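Local coordinates for protein catechol 1,2-dioxygenase (Burkholderia vietnamiensis, PDB 5TD3) that probably cleaves the aromatic ring of catechol between its two hydroxyl-bearing carbons, as an intradiol dioxygenase giving cis,cis-muconate, at residues 120-125 against 175-180; 134-139 against 183-188; 166-171 against 234-239. All blocks are in the same frame, centred on the assembly; numbering follows the deposited sequence.

Interaction 1 (120-125 against 175-180). With ZN (zinc ion), chain C.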
ATOM      1  N   LEU A 120      15.051   1.851  10.508  1.00 16.69           N
ATOM      2  CA  LEU A 120      15.201   1.675  11.950  1.00 17.27           C
ATOM      3  C   LEU A 120      16.044   2.756  12.619  1.00 18.11           C
ATOM      4  O   LEU A 120      16.530   2.542  13.737  1.00 19.02           O
ATOM      5  CB  LEU A 120      15.804   0.298  12.239  1.00 17.03           C
ATOM      6  CG  LEU A 120      14.957  -0.853  11.662  1.00 18.64           C
ATOM      7  CD1 LEU A 120      15.551  -2.197  12.028  1.00 23.23           C
ATOM      8  CD2 LEU A 120      13.548  -0.743  12.159  1.00 19.38           C
ATOM      9  N   TYR A 121      16.229   3.915  11.992  1.00 20.34           N
ATOM     10  CA  TYR A 121      16.869   5.016  12.713  1.00 21.63           C
ATOM     11  C   TYR A 121      15.979   5.525  13.851  1.00 21.01           C
ATOM     12  O   TYR A 121      14.749   5.490  13.775  1.00 18.81           O
ATOM     13  CB  TYR A 121      17.189   6.162  11.760  1.00 16.05           C
ATOM     14  CG  TYR A 121      17.812   7.376  12.432  1.00 16.65           C
ATOM     15  CD1 TYR A 121      19.127   7.357  12.867  1.00 18.96           C
ATOM     16  CD2 TYR A 121      17.068   8.537  12.622  1.00 18.94           C
ATOM     17  CE1 TYR A 121      19.696   8.479  13.459  1.00 20.33           C
ATOM     18  CE2 TYR A 121      17.617   9.648  13.208  1.00 17.48           C
ATOM     19  CZ  TYR A 121      18.932   9.621  13.619  1.00 23.70           C
ATOM     20  OH  TYR A 121      19.459  10.750  14.204  1.00 24.70           O
ATOM     21  N   VAL A 122      16.618   6.021  14.917  1.00 20.73           N
ATOM     22  CA  VAL A 122      15.918   6.654  16.031  1.00 20.25           C
ATOM     23  C   VAL A 122      16.653   7.936  16.388  1.00 20.29           C
ATOM     24  O   VAL A 122      17.858   7.915  16.659  1.00 21.09           O
ATOM     25  CB  VAL A 122      15.805   5.741  17.270  1.00 17.19           C
ATOM     26  CG1 VAL A 122      15.051   6.462  18.411  1.00 22.86           C
ATOM     27  CG2 VAL A 122      15.143   4.405  16.893  1.00 19.66           C
ATOM     28  N   ALA A 123      15.940   9.047  16.390  1.00 18.27           N
ATOM     29  CA  ALA A 123      16.558  10.312  16.747  1.00 19.59           C
ATOM     30  C   ALA A 123      16.698  10.427  18.266  1.00 22.19           C
ATOM     31  O   ALA A 123      15.927   9.836  19.025  1.00 27.73           O
ATOM     32  CB  ALA A 123      15.729  11.466  16.175  1.00 22.86           C
ATOM     33  N   GLY A 124      17.725  11.168  18.702  1.00 25.94           N
ATOM     34  CA  GLY A 124      17.911  11.535  20.095  1.00 27.50           C
ATOM     35  C   GLY A 124      18.985  10.795  20.880  1.00 32.22           C
ATOM     36  O   GLY A 124      19.050  10.955  22.103  1.00 29.85           O
ATOM     37  N   ALA A 125      19.822   9.995  20.224  1.00 29.76           N
ATOM     38  CA  ALA A 125      20.821   9.175  20.902  1.00 29.14           C
ATOM     39  C   ALA A 125      21.911  10.030  21.553  1.00 30.63           C
ATOM     40  O   ALA A 125      22.137  11.172  21.153  1.00 28.70           O
ATOM     41  CB  ALA A 125      21.443   8.193  19.918  1.00 29.82           C
ATOM     42  N   TYR A 175      16.859  -4.371  17.119  1.00 20.77           N
ATOM     43  CA  TYR A 175      17.297  -3.019  17.434  1.00 21.18           C
ATOM     44  C   TYR A 175      16.499  -2.465  18.594  1.00 20.57           C
ATOM     45  O   TYR A 175      15.291  -2.701  18.707  1.00 21.12           O
ATOM     46  CB  TYR A 175      17.096  -2.078  16.257  1.00 16.72           C
ATOM     47  CG  TYR A 175      17.987  -2.308  15.070  1.00 16.67           C
ATOM     48  CD1 TYR A 175      17.842  -3.429  14.255  1.00 19.18           C
ATOM     49  CD2 TYR A 175      18.939  -1.362  14.719  1.00 22.30           C
ATOM     50  CE1 TYR A 175      18.650  -3.612  13.150  1.00 20.61           C
ATOM     51  CE2 TYR A 175      19.738  -1.536  13.612  1.00 17.15           C
ATOM     52  CZ  TYR A 175      19.599  -2.655  12.837  1.00 22.09           C
ATOM     53  OH  TYR A 175      20.419  -2.785  11.745  1.00 20.38           O
ATOM     54  N   SER A 176      17.160  -1.648  19.413  1.00 19.00           N
ATOM     55  CA  SER A 176      16.408  -0.932  20.434  1.00 22.60           C
ATOM     56  C   SER A 176      15.334  -0.059  19.778  1.00 17.17           C
ATOM     57  O   SER A 176      15.492   0.419  18.652  1.00 19.55           O
ATOM     58  CB  SER A 176      17.345  -0.094  21.314  1.00 18.30           C
ATOM     59  OG  SER A 176      18.045   0.884  20.554  1.00 21.04           O
ATOM     60  N   HIS A 177      14.212   0.089  20.491  1.00 18.30           N
ATOM     61  CA  HIS A 177      13.000   0.798  20.059  1.00 17.81           C
ATOM     62  C   HIS A 177      12.189   0.004  19.037  1.00 19.18           C
ATOM     63  O   HIS A 177      11.061   0.393  18.702  1.00 22.95           O
ATOM     64  CB  HIS A 177      13.319   2.185  19.492  1.00 24.79           C
ATOM     65  CG  HIS A 177      14.114   3.035  20.433  1.00 29.71           C
ATOM     66  ND1 HIS A 177      13.527   3.935  21.300  1.00 28.27           N
ATOM     67  CD2 HIS A 177      15.445   3.089  20.677  1.00 28.93           C
ATOM     68  CE1 HIS A 177      14.467   4.521  22.021  1.00 32.05           C
ATOM     69  NE2 HIS A 177      15.638   4.024  21.663  1.00 28.94           N
ATOM     70  N   PHE A 178      12.742  -1.102  18.553  1.00 18.50           N
ATOM     71  CA  PHE A 178      12.060  -2.006  17.625  1.00 18.06           C
ATOM     72  C   PHE A 178      12.196  -3.453  18.080  1.00 23.41           C
ATOM     73  O   PHE A 178      12.128  -4.383  17.265  1.00 21.00           O
ATOM     74  CB  PHE A 178      12.602  -1.843  16.201  1.00 16.77           C
ATOM     75  CG  PHE A 178      12.473  -0.449  15.655  1.00 21.39           C
ATOM     76  CD1 PHE A 178      11.301  -0.045  15.033  1.00 19.56           C
ATOM     77  CD2 PHE A 178      13.525   0.456  15.746  1.00 17.98           C
ATOM     78  CE1 PHE A 178      11.170   1.211  14.508  1.00 21.70           C
ATOM     79  CE2 PHE A 178      13.403   1.739  15.228  1.00 20.09           C
ATOM     80  CZ  PHE A 178      12.224   2.124  14.608  1.00 20.66           C
ATOM     81  N   ASP A 179      12.392  -3.672  19.376  1.00 23.57           N
ATOM     82  CA  ASP A 179      12.671  -5.017  19.850  1.00 23.84           C
ATOM     83  C   ASP A 179      11.370  -5.595  20.376  1.00 22.06           C
ATOM     84  O   ASP A 179      10.851  -5.107  21.395  1.00 20.68           O
ATOM     85  CB  ASP A 179      13.756  -5.010  20.939  1.00 18.39           C
ATOM     86  CG  ASP A 179      14.135  -6.404  21.416  1.00 23.91           C
ATOM     87  OD1 ASP A 179      13.261  -7.297  21.442  1.00 19.44           O
ATOM     88  OD2 ASP A 179      15.308  -6.610  21.810  1.00 23.39           O
ATOM     89  N   PRO A 180      10.792  -6.605  19.719  1.00 18.65           N
ATOM     90  CA  PRO A 180       9.469  -7.076  20.132  1.00 22.50           C
ATOM     91  C   PRO A 180       9.476  -7.783  21.473  1.00 22.13           C
ATOM     92  O   PRO A 180       8.401  -7.956  22.055  1.00 27.81           O
ATOM     93  CB  PRO A 180       9.059  -8.023  18.992  1.00 25.91           C
ATOM     94  CG  PRO A 180      10.344  -8.539  18.461  1.00 25.07           C
ATOM     95  CD  PRO A 180      11.344  -7.393  18.608  1.00 16.25           C
TER
HETATM   96 ZN    ZN C 401      20.205  -2.374   9.953  1.00 21.18          ZN
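Beside the active-site metal, L120 packs against the ring of Y175, whose OH binds the zinc ion of this crystal at 1.9 Å; the ferric iron usual in intradiol dioxygenases would be expected at the same place. The two branches of L120 serve two different rings. With CG anti to the carbonyl carbon (chi1 -58°), CD1 is carried over one face of Y175, displaced toward the rim, where it comes 3.4 Å from Y175 CD1. CD2 instead sits almost centrally over the F178 ring, 3.6 Å from its centroid, a CH-pi contact 7° off the ring normal. V122 repeats this division of labour farther along. Its CG1 stands over the middle of the H177 imidazole, 4.0 Å from the centroid and only 2° off the ring normal, while its CG2 reaches F178 CE2 at 3.6 Å. The carbonyl O of Y121 meets the F178 ring at its edge. H177 and F178 are presented by a type II beta turn from Y175 to F178, closed by F178 N bonding to Y175 O at 3.0 Å, so the turn that presents these rings begins at the metal ligand itself. R190 of strand 190-194 bonds to both L120 O and S176 O. Strand 122-123, paired in parallel with strand 318-319, brings V122 against this loop, with A318 touching both V122 and F178.

Interaction 2 (134-139 against 183-188)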
ATOM      1  N   ILE A 134      28.418   2.410  23.522  1.00 26.20           N
ATOM      2  CA  ILE A 134      26.998   2.466  23.195  1.00 24.79           C
ATOM      3  C   ILE A 134      26.257   1.188  23.550  1.00 24.33           C
ATOM      4  O   ILE A 134      25.028   1.142  23.398  1.00 24.79           O
ATOM      5  CB  ILE A 134      26.771   2.847  21.715  1.00 25.93           C
ATOM      6  CG1 ILE A 134      27.355   1.799  20.779  1.00 23.81           C
ATOM      7  CG2 ILE A 134      27.401   4.207  21.432  1.00 27.99           C
ATOM      8  CD1 ILE A 134      27.042   2.054  19.279  1.00 24.32           C
ATOM      9  N   ASP A 135      26.943   0.162  24.061  1.00 27.84           N
ATOM     10  CA  ASP A 135      26.248  -1.024  24.546  1.00 27.47           C
ATOM     11  C   ASP A 135      25.858  -0.780  26.004  1.00 29.19           C
ATOM     12  O   ASP A 135      26.719  -0.667  26.882  1.00 30.01           O
ATOM     13  CB  ASP A 135      27.077  -2.299  24.378  1.00 30.63           C
ATOM     14  CG  ASP A 135      28.348  -2.305  25.199  1.00 34.39           C
ATOM     15  OD1 ASP A 135      29.165  -1.362  25.082  1.00 33.31           O
ATOM     16  OD2 ASP A 135      28.509  -3.260  25.997  1.00 32.17           O
ATOM     17  N   LEU A 136      24.559  -0.604  26.235  1.00 27.15           N
ATOM     18  CA  LEU A 136      23.983  -0.354  27.551  1.00 27.08           C
ATOM     19  C   LEU A 136      23.412  -1.602  28.199  1.00 28.02           C
ATOM     20  O   LEU A 136      23.441  -1.724  29.431  1.00 26.69           O
ATOM     21  CB  LEU A 136      22.874   0.697  27.441  1.00 26.38           C
ATOM     22  CG  LEU A 136      23.226   1.982  26.687  1.00 31.53           C
ATOM     23  CD1 LEU A 136      22.009   2.882  26.588  1.00 31.48           C
ATOM     24  CD2 LEU A 136      24.402   2.719  27.343  1.00 33.69           C
ATOM     25  N   ASP A 137      22.887  -2.518  27.400  1.00 26.67           N
ATOM     26  CA  ASP A 137      22.274  -3.739  27.897  1.00 28.21           C
ATOM     27  C   ASP A 137      23.244  -4.898  27.746  1.00 33.48           C
ATOM     28  O   ASP A 137      23.866  -5.057  26.691  1.00 30.04           O
ATOM     29  CB  ASP A 137      20.974  -4.027  27.151  1.00 27.68           C
ATOM     30  CG  ASP A 137      19.915  -2.992  27.433  1.00 26.77           C
ATOM     31  OD1 ASP A 137      19.623  -2.778  28.633  1.00 32.24           O
ATOM     32  OD2 ASP A 137      19.375  -2.405  26.477  1.00 26.97           O
ATOM     33  N   ALA A 138      23.361  -5.707  28.796  1.00 30.18           N
ATOM     34  CA  ALA A 138      24.153  -6.922  28.715  1.00 31.94           C
ATOM     35  C   ALA A 138      23.642  -7.816  27.591  1.00 31.94           C
ATOM     36  O   ALA A 138      22.438  -7.919  27.354  1.00 31.56           O
ATOM     37  CB  ALA A 138      24.104  -7.667  30.051  1.00 38.08           C
ATOM     38  N   ASP A 139      24.570  -8.449  26.882  1.00 32.74           N
ATOM     39  CA  ASP A 139      24.220  -9.339  25.775  1.00 35.08           C
ATOM     40  C   ASP A 139      25.306 -10.406  25.721  1.00 29.07           C
ATOM     41  O   ASP A 139      26.362 -10.183  25.125  1.00 32.03           O
ATOM     42  CB  ASP A 139      24.117  -8.573  24.464  1.00 31.58           C
ATOM     43  CG  ASP A 139      23.654  -9.438  23.310  1.00 31.81           C
ATOM     44  OD1 ASP A 139      23.453 -10.659  23.488  1.00 28.83           O
ATOM     45  OD2 ASP A 139      23.507  -8.886  22.207  1.00 25.19           O
ATOM     46  N   ALA A 183      13.352  -6.170  25.445  1.00 26.97           N
ATOM     47  CA  ALA A 183      14.524  -6.457  26.263  1.00 35.52           C
ATOM     48  C   ALA A 183      15.566  -5.347  26.272  1.00 31.10           C
ATOM     49  O   ALA A 183      16.520  -5.436  27.055  1.00 30.87           O
ATOM     50  CB  ALA A 183      15.191  -7.753  25.794  1.00 34.39           C
ATOM     51  N   GLN A 184      15.428  -4.312  25.448  1.00 29.28           N
ATOM     52  CA  GLN A 184      16.469  -3.294  25.335  1.00 26.36           C
ATOM     53  C   GLN A 184      15.968  -1.947  25.821  1.00 34.14           C
ATOM     54  O   GLN A 184      14.817  -1.575  25.575  1.00 32.68           O
ATOM     55  CB  GLN A 184      16.955  -3.144  23.891  1.00 22.31           C
ATOM     56  CG  GLN A 184      17.489  -4.403  23.282  1.00 20.91           C
ATOM     57  CD  GLN A 184      18.024  -4.142  21.911  1.00 21.89           C
ATOM     58  OE1 GLN A 184      18.872  -3.269  21.716  1.00 25.78           O
ATOM     59  NE2 GLN A 184      17.529  -4.876  20.942  1.00 21.12           N
ATOM     60  N   ARG A 185      16.847  -1.215  26.500  1.00 30.91           N
ATOM     61  CA  ARG A 185      16.519   0.117  26.971  1.00 31.38           C
ATOM     62  C   ARG A 185      16.707   1.136  25.853  1.00 30.06           C
ATOM     63  O   ARG A 185      17.316   0.858  24.819  1.00 28.46           O
ATOM     64  CB  ARG A 185      17.368   0.492  28.183  1.00 35.21           C
ATOM     65  CG  ARG A 185      18.788   0.869  27.851  1.00 36.76           C
ATOM     66  CD  ARG A 185      19.587   1.034  29.133  1.00 43.31           C
ATOM     67  NE  ARG A 185      19.794  -0.246  29.809  1.00 44.72           N
ATOM     68  CZ  ARG A 185      20.445  -0.378  30.960  1.00 52.08           C
ATOM     69  NH1 ARG A 185      20.943   0.696  31.559  1.00 56.58           N
ATOM     70  NH2 ARG A 185      20.598  -1.573  31.511  1.00 44.00           N
ATOM     71  N   ASP A 186      16.185   2.339  26.090  1.00 28.82           N
ATOM     72  CA  ASP A 186      16.317   3.434  25.136  1.00 31.40           C
ATOM     73  C   ASP A 186      17.768   3.607  24.703  1.00 31.33           C
ATOM     74  O   ASP A 186      18.682   3.620  25.534  1.00 29.54           O
ATOM     75  CB  ASP A 186      15.799   4.736  25.757  1.00 33.58           C
ATOM     76  CG  ASP A 186      14.271   4.783  25.866  1.00 35.19           C
ATOM     77  OD1 ASP A 186      13.585   3.935  25.271  1.00 38.24           O
ATOM     78  OD2 ASP A 186      13.758   5.701  26.533  1.00 44.13           O
ATOM     79  N   PHE A 187      17.960   3.689  23.386  1.00 24.34           N
ATOM     80  CA  PHE A 187      19.233   3.969  22.719  1.00 24.12           C
ATOM     81  C   PHE A 187      20.295   2.899  22.957  1.00 26.81           C
ATOM     82  O   PHE A 187      21.488   3.156  22.763  1.00 27.10           O
ATOM     83  CB  PHE A 187      19.751   5.359  23.101  1.00 29.46           C
ATOM     84  CG  PHE A 187      18.787   6.452  22.742  1.00 30.71           C
ATOM     85  CD1 PHE A 187      18.460   6.690  21.413  1.00 32.87           C
ATOM     86  CD2 PHE A 187      18.174   7.214  23.727  1.00 35.96           C
ATOM     87  CE1 PHE A 187      17.555   7.686  21.073  1.00 35.46           C
ATOM     88  CE2 PHE A 187      17.268   8.209  23.395  1.00 39.02           C
ATOM     89  CZ  PHE A 187      16.956   8.442  22.069  1.00 39.50           C
ATOM     90  N   ASN A 188      19.906   1.681  23.345  1.00 25.06           N
ATOM     91  CA  ASN A 188      20.886   0.602  23.339  1.00 25.73           C
ATOM     92  C   ASN A 188      21.452   0.440  21.937  1.00 21.55           C
ATOM     93  O   ASN A 188      20.704   0.381  20.961  1.00 20.88           O
ATOM     94  CB  ASN A 188      20.272  -0.716  23.797  1.00 26.76           C
ATOM     95  CG  ASN A 188      21.319  -1.785  24.004  1.00 23.88           C
ATOM     96  OD1 ASN A 188      22.354  -1.529  24.606  1.00 25.98           O
ATOM     97  ND2 ASN A 188      21.066  -2.979  23.503  1.00 24.26           N
TER
HETATM   98  O   HOH W   1      22.935  -5.222  23.924  1.00 25.09           O
HETATM   99  O   HOH W   2      16.937  -3.257  29.439  1.00 35.00           O
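D137 and R185 form a salt bridge at the surface. R185 NE donates to D137 OD1 at 2.8 Å, meeting it from above the carboxylate plane, the two planes 60° apart; NH2 adds a weak bond to the same oxygen. The other oxygen, OD2, takes R185 N on its syn side at 2.8 Å, so the carboxylate grips backbone and side chain of one arginine. A bend at chi3 (69°) folds R185 back toward OD1, with the carbonyl O of L136 over one guanidinium face. The contact joins two beta-sandwich loops of the catalytic domain, one following strand 131-133, the other preceding strand 190-194 with a type II turn from R185 to N188. The N188 amide bonds to the facing backbone, its OD1 accepting L136 N at 2.9 Å, nearly in line with the C=O, and D137 N at 3.0 Å from above the carbonyl plane. N188 ND2 donates to Q184 OE1 at 2.8 Å, and with the bonds to OD1 this holds the amide's rotation. One water links D137 O to N188 ND2, another D137 OD1 to A183 O. L136 CB rests against R185 CD at 3.7 Å, an apolar contact, and L136 CD1 packs on D186 O.

Interaction 3 (166-171 against 234-239). With ZN (zinc ion), chain C.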
ATOM      1  N   CYS A 166      25.774   6.190  14.923  1.00 22.51           N
ATOM      2  CA  CYS A 166      25.884   4.750  14.752  1.00 23.84           C
ATOM      3  C   CYS A 166      24.629   4.089  15.298  1.00 19.71           C
ATOM      4  O   CYS A 166      24.164   4.455  16.381  1.00 19.69           O
ATOM      5  CB  CYS A 166      27.107   4.228  15.520  1.00 27.70           C
ATOM      6  SG  CYS A 166      27.463   2.477  15.343  1.00 33.59           S
ATOM      7  N   TRP A 167      24.086   3.109  14.577  1.00 20.81           N
ATOM      8  CA  TRP A 167      23.091   2.238  15.200  1.00 18.09           C
ATOM      9  C   TRP A 167      23.189   0.855  14.580  1.00 17.67           C
ATOM     10  O   TRP A 167      23.527   0.711  13.404  1.00 19.23           O
ATOM     11  CB  TRP A 167      21.651   2.793  15.086  1.00 17.44           C
ATOM     12  CG  TRP A 167      21.045   2.936  13.680  1.00 18.33           C
ATOM     13  CD1 TRP A 167      20.063   2.161  13.124  1.00 18.10           C
ATOM     14  CD2 TRP A 167      21.327   3.964  12.714  1.00 16.71           C
ATOM     15  NE1 TRP A 167      19.742   2.623  11.867  1.00 19.24           N
ATOM     16  CE2 TRP A 167      20.504   3.730  11.595  1.00 18.14           C
ATOM     17  CE3 TRP A 167      22.216   5.053  12.684  1.00 19.05           C
ATOM     18  CZ2 TRP A 167      20.538   4.532  10.455  1.00 16.67           C
ATOM     19  CZ3 TRP A 167      22.247   5.858  11.557  1.00 18.72           C
ATOM     20  CH2 TRP A 167      21.415   5.596  10.455  1.00 20.85           C
ATOM     21  N   HIS A 168      22.925  -0.166  15.393  1.00 19.64           N
ATOM     22  CA  HIS A 168      23.012  -1.540  14.914  1.00 19.19           C
ATOM     23  C   HIS A 168      22.261  -2.453  15.874  1.00 18.96           C
ATOM     24  O   HIS A 168      21.798  -2.033  16.941  1.00 19.58           O
ATOM     25  CB  HIS A 168      24.475  -1.986  14.746  1.00 18.17           C
ATOM     26  CG  HIS A 168      25.219  -2.102  16.037  1.00 23.48           C
ATOM     27  ND1 HIS A 168      25.119  -3.204  16.861  1.00 22.44           N
ATOM     28  CD2 HIS A 168      26.058  -1.240  16.656  1.00 23.23           C
ATOM     29  CE1 HIS A 168      25.880  -3.019  17.927  1.00 24.59           C
ATOM     30  NE2 HIS A 168      26.462  -1.836  17.828  1.00 23.72           N
ATOM     31  N   ALA A 169      22.149  -3.715  15.473  1.00 17.47           N
ATOM     32  CA  ALA A 169      21.342  -4.711  16.173  1.00 19.89           C
ATOM     33  C   ALA A 169      22.143  -5.432  17.262  1.00 24.95           C
ATOM     34  O   ALA A 169      23.377  -5.375  17.311  1.00 19.37           O
ATOM     35  CB  ALA A 169      20.790  -5.727  15.172  1.00 20.35           C
ATOM     36  N   ASN A 170      21.416  -6.138  18.136  1.00 23.72           N
ATOM     37  CA  ASN A 170      22.026  -6.974  19.163  1.00 22.71           C
ATOM     38  C   ASN A 170      22.217  -8.398  18.624  1.00 26.43           C
ATOM     39  O   ASN A 170      22.063  -8.659  17.427  1.00 22.40           O
ATOM     40  CB  ASN A 170      21.197  -6.918  20.456  1.00 21.68           C
ATOM     41  CG  ASN A 170      19.893  -7.734  20.388  1.00 22.14           C
ATOM     42  OD1 ASN A 170      19.514  -8.247  19.343  1.00 18.82           O
ATOM     43  ND2 ASN A 170      19.205  -7.848  21.529  1.00 24.30           N
ATOM     44  N   SER A 171      22.572  -9.342  19.505  1.00 23.61           N
ATOM     45  CA  SER A 171      22.873 -10.700  19.057  1.00 26.32           C
ATOM     46  C   SER A 171      21.638 -11.471  18.616  1.00 22.91           C
ATOM     47  O   SER A 171      21.778 -12.564  18.057  1.00 27.98           O
ATOM     48  CB  SER A 171      23.594 -11.474  20.158  1.00 27.77           C
ATOM     49  OG  SER A 171      22.726 -11.765  21.233  1.00 29.99           O
ATOM     50  N   ALA A 234      25.056  -9.250   8.958  1.00 19.66           N
ATOM     51  CA  ALA A 234      25.374  -8.330  10.046  1.00 24.73           C
ATOM     52  C   ALA A 234      25.987  -7.051   9.487  1.00 26.45           C
ATOM     53  O   ALA A 234      26.813  -7.088   8.568  1.00 25.46           O
ATOM     54  CB  ALA A 234      26.327  -8.979  11.053  1.00 24.59           C
ATOM     55  N   HIS A 235      25.594  -5.912  10.055  1.00 25.64           N
ATOM     56  CA  HIS A 235      26.020  -4.623   9.524  1.00 21.15           C
ATOM     57  C   HIS A 235      25.871  -3.573  10.615  1.00 22.44           C
ATOM     58  O   HIS A 235      25.260  -3.804  11.659  1.00 19.09           O
ATOM     59  CB  HIS A 235      25.187  -4.235   8.303  1.00 21.58           C
ATOM     60  CG  HIS A 235      23.724  -4.157   8.609  1.00 20.80           C
ATOM     61  ND1 HIS A 235      22.924  -5.275   8.692  1.00 20.80           N
ATOM     62  CD2 HIS A 235      22.924  -3.101   8.899  1.00 23.57           C
ATOM     63  CE1 HIS A 235      21.692  -4.912   9.003  1.00 24.83           C
ATOM     64  NE2 HIS A 235      21.666  -3.598   9.130  1.00 22.81           N
ATOM     65  N   VAL A 236      26.426  -2.400  10.345  1.00 19.08           N
ATOM     66  CA  VAL A 236      26.362  -1.258  11.245  1.00 21.57           C
ATOM     67  C   VAL A 236      25.994  -0.055  10.400  1.00 20.52           C
ATOM     68  O   VAL A 236      26.578   0.141   9.329  1.00 22.26           O
ATOM     69  CB  VAL A 236      27.700  -1.006  11.962  1.00 23.82           C
ATOM     70  CG1 VAL A 236      27.596   0.222  12.844  1.00 30.38           C
ATOM     71  CG2 VAL A 236      28.112  -2.222  12.799  1.00 25.13           C
ATOM     72  N   HIS A 237      25.018   0.734  10.862  1.00 20.55           N
ATOM     73  CA  HIS A 237      24.580   1.939  10.160  1.00 20.19           C
ATOM     74  C   HIS A 237      25.340   3.165  10.643  1.00 20.70           C
ATOM     75  O   HIS A 237      25.682   3.276  11.826  1.00 22.59           O
ATOM     76  CB  HIS A 237      23.092   2.236  10.380  1.00 17.51           C
ATOM     77  CG  HIS A 237      22.161   1.168   9.900  1.00 18.92           C
ATOM     78  ND1 HIS A 237      21.594   1.189   8.645  1.00 21.91           N
ATOM     79  CD2 HIS A 237      21.645   0.083  10.529  1.00 17.85           C
ATOM     80  CE1 HIS A 237      20.804   0.136   8.501  1.00 20.25           C
ATOM     81  NE2 HIS A 237      20.811  -0.546   9.634  1.00 21.85           N
ATOM     82  N   PHE A 238      25.502   4.133   9.730  1.00 19.24           N
ATOM     83  CA  PHE A 238      26.058   5.441  10.052  1.00 25.84           C
ATOM     84  C   PHE A 238      25.341   6.578   9.326  1.00 23.73           C
ATOM     85  O   PHE A 238      24.998   6.475   8.145  1.00 22.18           O
ATOM     86  CB  PHE A 238      27.553   5.533   9.702  1.00 23.57           C
ATOM     87  CG  PHE A 238      28.413   4.570  10.451  1.00 25.64           C
ATOM     88  CD1 PHE A 238      28.866   4.866  11.721  1.00 22.35           C
ATOM     89  CD2 PHE A 238      28.782   3.365   9.875  1.00 24.09           C
ATOM     90  CE1 PHE A 238      29.670   3.978  12.408  1.00 26.87           C
ATOM     91  CE2 PHE A 238      29.597   2.475  10.563  1.00 26.60           C
ATOM     92  CZ  PHE A 238      30.039   2.787  11.830  1.00 26.02           C
ATOM     93  N   PHE A 239      25.143   7.674  10.050  1.00 22.46           N
ATOM     94  CA  PHE A 239      24.978   9.009   9.499  1.00 21.08           C
ATOM     95  C   PHE A 239      26.244   9.776   9.829  1.00 22.39           C
ATOM     96  O   PHE A 239      26.768   9.645  10.938  1.00 22.99           O
ATOM     97  CB  PHE A 239      23.816   9.781  10.146  1.00 24.57           C
ATOM     98  CG  PHE A 239      22.444   9.445   9.636  1.00 20.10           C
ATOM     99  CD1 PHE A 239      22.222   9.101   8.323  1.00 21.12           C
ATOM    100  CD2 PHE A 239      21.358   9.538  10.502  1.00 24.32           C
ATOM    101  CE1 PHE A 239      20.925   8.814   7.881  1.00 19.99           C
ATOM    102  CE2 PHE A 239      20.075   9.250  10.074  1.00 23.26           C
ATOM    103  CZ  PHE A 239      19.867   8.884   8.757  1.00 24.22           C
TER
HETATM  104 ZN    ZN C 401      20.205  -2.374   9.953  1.00 21.18          ZN
HETATM  105  O   HOH W   3      22.555  -3.980  12.634  1.00 17.78           O
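W167 and H237 are paired across two neighbouring antiparallel strands, 163-167 and 235-241, of a mixed sheet in the intradiol dioxygenase sandwich. They form a hydrogen-bonded pair: H237 N donates to W167 O at 2.9 Å and W167 N to H237 O at 3.2 Å. The H237 side chain runs from the sheet to the metal across the indole. Its CB sits squarely over the W167 six-membered ring, 3.3 Å from the centroid, a close CH-pi contact. CG, carried anti to the carbonyl carbon (chi1 -61°), lies 3.4 Å from W167 NE1. From there the imidazole runs on above the five-membered ring of W167 in an offset stack, the planes only 6° apart; CD2 is also near NE1, and H237 ND1 lies 3.9 Å from W167 CZ2. At the tip NE2, flanked by CD2 and CE1, binds the zinc ion at 1.9 Å. The indole thus underlies CB and the near side of the imidazole, while NE2 reaches beyond it to the metal. H235, whose ND1 bonds to P233 O, brings a second NE2 to the zinc. The far edge of W167 points into the face of F239, and Y121 meets both of these rings edge-to-face. On the other side of the sheet, C166 SG touches V236 CG1 and lies obliquely beside the F238 ring. Past the last bridged pair, a water accepts from A169 N and donates to H235 O, 2.9 Å from each.

How the interactions relate
Interactions 1 and 3 meet at the zinc ion: Y175 OH of interaction 1 lies 3.0 Å from H235 NE2 and 3.1 Å from H237 NE2 of interaction 3, and all three atoms bind the metal. Y121 extends the contact, its CE1 3.5 Å from F239 CE2. Interaction 2 stands farther out, the side chain of Q184 about 12 Å from the zinc, yet it is tied to both. S176 OG to N188 O (2.7 Å) and H177 NE2 to F187 N (2.9 Å) link it to the turn of interaction 1, while D139 OD1 and S171 OG, 2.6 Å apart, join it to the loop after strand 163-167. The 134-139 and 183-188 loops thus lie nearer the surface, hydrogen-bonded to the segments next to the metal.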